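Local coordinates for FLAP endonuclease-1 protein (Methanocaldococcus jannaschii, PDB 1A76) that cuts 5'-flap structures in DNA during replication and repair, acting as a magnesium-dependent structure-specific endonuclease and 5'-3' exonuclease, at residues Y137-S140 with L141-I144. Numbering follows the deposited sequence.
Sequences YLLS and LMGI
L141 lays one methyl over a face of the Y137 ring, one helical turn back, near the C-terminal end of helix 129-142. Its CD1 sits 3.8 Å from the centroid of the Y137 ring, 26° off the normal and shifted toward the rim, a CH-pi contact. Y137 has its CG anti to the backbone N (chi1 171°), which swings the ring alongside the helix toward L141; the other methyl of L141, CD2, lies 4.0 Å from both CE1 and OH of Y137. A branched leucine suits this place because it can meet both the ring and I286 of helix 283-292. An alanine at this position would probably leave that ring face without its methyl cover and weaken the contact with I286.

The buried side of the turn is apolar. L138 CG lies 3.9 Å from M142 SD, where the unbranched, flexible methionine, bent at chi3, packs on F62 of helix 56-70 and on I286. L139 reaches past the helix end, its CD2 packing 3.8 Å from CB of I144, and both side chains rest on W77 of strand 74-79.

The helix ends in a Schellman motif. The L139 carbonyl O accepts the I144 N at 2.9 Å, and G143 N bonds to S140 O at 3.1 Å from above the carbonyl plane, while G143, at positive phi (76°), turns the chain; glycine tolerates that conformation readily. Before it, L141 N and M142 N make ordinary helical bonds to Y137 O and L138 O. Backbone bonds also tie L141 to D282 and G143 to K279. The chemistry is thus that of a capped helix end: backbone N-H groups take the carbonyls of Y137, L138, L139 and S140, while leucine, methionine and isoleucine pack this I-domain helix against strand 74-79 and helix 56-70 of the N-domain and against helix 283-292.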
ATOM      1  N   TYR A 137       2.094 -16.286   0.261  1.00 13.85           N
ATOM      2  CA  TYR A 137       2.125 -17.683   0.693  1.00 12.46           C
ATOM      3  C   TYR A 137       2.158 -17.739   2.214  1.00 12.93           C
ATOM      4  O   TYR A 137       1.450 -18.528   2.838  1.00 13.38           O
ATOM      5  CB  TYR A 137       3.364 -18.384   0.131  1.00 14.98           C
ATOM      6  CG  TYR A 137       3.612 -19.783   0.686  1.00 16.34           C
ATOM      7  CD1 TYR A 137       2.644 -20.784   0.566  1.00 18.50           C
ATOM      8  CD2 TYR A 137       4.827 -20.112   1.307  1.00 17.94           C
ATOM      9  CE1 TYR A 137       2.876 -22.082   1.047  1.00 17.02           C
ATOM     10  CE2 TYR A 137       5.068 -21.416   1.793  1.00 18.72           C
ATOM     11  CZ  TYR A 137       4.086 -22.388   1.655  1.00 17.72           C
ATOM     12  OH  TYR A 137       4.303 -23.670   2.112  1.00 21.92           O
ATOM     13  N   LEU A 138       2.993 -16.892   2.807  1.00 13.46           N
ATOM     14  CA  LEU A 138       3.121 -16.845   4.256  1.00 13.28           C
ATOM     15  C   LEU A 138       1.778 -16.484   4.892  1.00 13.65           C
ATOM     16  O   LEU A 138       1.386 -17.055   5.912  1.00 16.08           O
ATOM     17  CB  LEU A 138       4.197 -15.825   4.657  1.00 12.11           C
ATOM     18  CG  LEU A 138       4.367 -15.523   6.154  1.00 12.18           C
ATOM     19  CD1 LEU A 138       4.726 -16.797   6.905  1.00 14.71           C
ATOM     20  CD2 LEU A 138       5.442 -14.449   6.352  1.00 15.07           C
ATOM     21  N   LEU A 139       1.067 -15.541   4.281  1.00 13.32           N
ATOM     22  CA  LEU A 139      -0.223 -15.125   4.820  1.00 10.31           C
ATOM     23  C   LEU A 139      -1.206 -16.286   4.757  1.00 10.62           C
ATOM     24  O   LEU A 139      -2.008 -16.480   5.670  1.00 13.63           O
ATOM     25  CB  LEU A 139      -0.763 -13.938   4.037  1.00  8.92           C
ATOM     26  CG  LEU A 139      -0.081 -12.595   4.341  1.00  7.17           C
ATOM     27  CD1 LEU A 139      -0.568 -11.568   3.329  1.00  6.85           C
ATOM     28  CD2 LEU A 139      -0.414 -12.151   5.768  1.00  5.29           C
ATOM     29  N   SER A 140      -1.141 -17.056   3.676  1.00 12.03           N
ATOM     30  CA  SER A 140      -2.030 -18.205   3.516  1.00 13.94           C
ATOM     31  C   SER A 140      -1.736 -19.219   4.616  1.00 11.81           C
ATOM     32  O   SER A 140      -2.642 -19.815   5.198  1.00 13.97           O
ATOM     33  CB  SER A 140      -1.808 -18.857   2.156  1.00 15.82           C
ATOM     34  OG  SER A 140      -0.657 -19.675   2.205  1.00 25.06           O
ATOM     35  N   LEU A 141      -0.455 -19.425   4.888  1.00 12.24           N
ATOM     36  CA  LEU A 141      -0.049 -20.364   5.928  1.00 12.33           C
ATOM     37  C   LEU A 141      -0.549 -19.847   7.267  1.00 12.94           C
ATOM     38  O   LEU A 141      -0.930 -20.621   8.141  1.00 12.32           O
ATOM     39  CB  LEU A 141       1.481 -20.498   5.957  1.00 10.93           C
ATOM     40  CG  LEU A 141       2.070 -21.277   4.784  1.00 14.12           C
ATOM     41  CD1 LEU A 141       3.583 -21.314   4.916  1.00 14.45           C
ATOM     42  CD2 LEU A 141       1.476 -22.688   4.748  1.00 10.73           C
ATOM     43  N   MET A 142      -0.557 -18.526   7.415  1.00 12.88           N
ATOM     44  CA  MET A 142      -0.999 -17.904   8.652  1.00  7.30           C
ATOM     45  C   MET A 142      -2.517 -17.852   8.794  1.00  5.22           C
ATOM     46  O   MET A 142      -3.027 -17.492   9.854  1.00  5.99           O
ATOM     47  CB  MET A 142      -0.428 -16.490   8.758  1.00 10.65           C
ATOM     48  CG  MET A 142       1.078 -16.430   8.926  1.00  9.99           C
ATOM     49  SD  MET A 142       1.621 -14.718   8.849  1.00 14.87           S
ATOM     50  CE  MET A 142       0.809 -14.021  10.269  1.00 11.23           C
ATOM     51  N   GLY A 143      -3.225 -18.218   7.731  1.00  3.84           N
ATOM     52  CA  GLY A 143      -4.680 -18.217   7.741  1.00  5.25           C
ATOM     53  C   GLY A 143      -5.251 -16.822   7.633  1.00  9.36           C
ATOM     54  O   GLY A 143      -6.436 -16.596   7.939  1.00  7.55           O
ATOM     55  N   ILE A 144      -4.398 -15.884   7.224  1.00 10.90           N
ATOM     56  CA  ILE A 144      -4.775 -14.474   7.086  1.00  9.82           C
ATOM     57  C   ILE A 144      -5.193 -14.204   5.637  1.00 10.66           C
ATOM     58  O   ILE A 144      -4.418 -14.421   4.707  1.00 11.73           O
ATOM     59  CB  ILE A 144      -3.592 -13.528   7.423  1.00 11.91           C
ATOM     60  CG1 ILE A 144      -2.963 -13.900   8.780  1.00  9.17           C
ATOM     61  CG2 ILE A 144      -4.073 -12.076   7.384  1.00  8.93           C
ATOM     62  CD1 ILE A 144      -3.939 -13.916   9.951  1.00 11.85           C
TER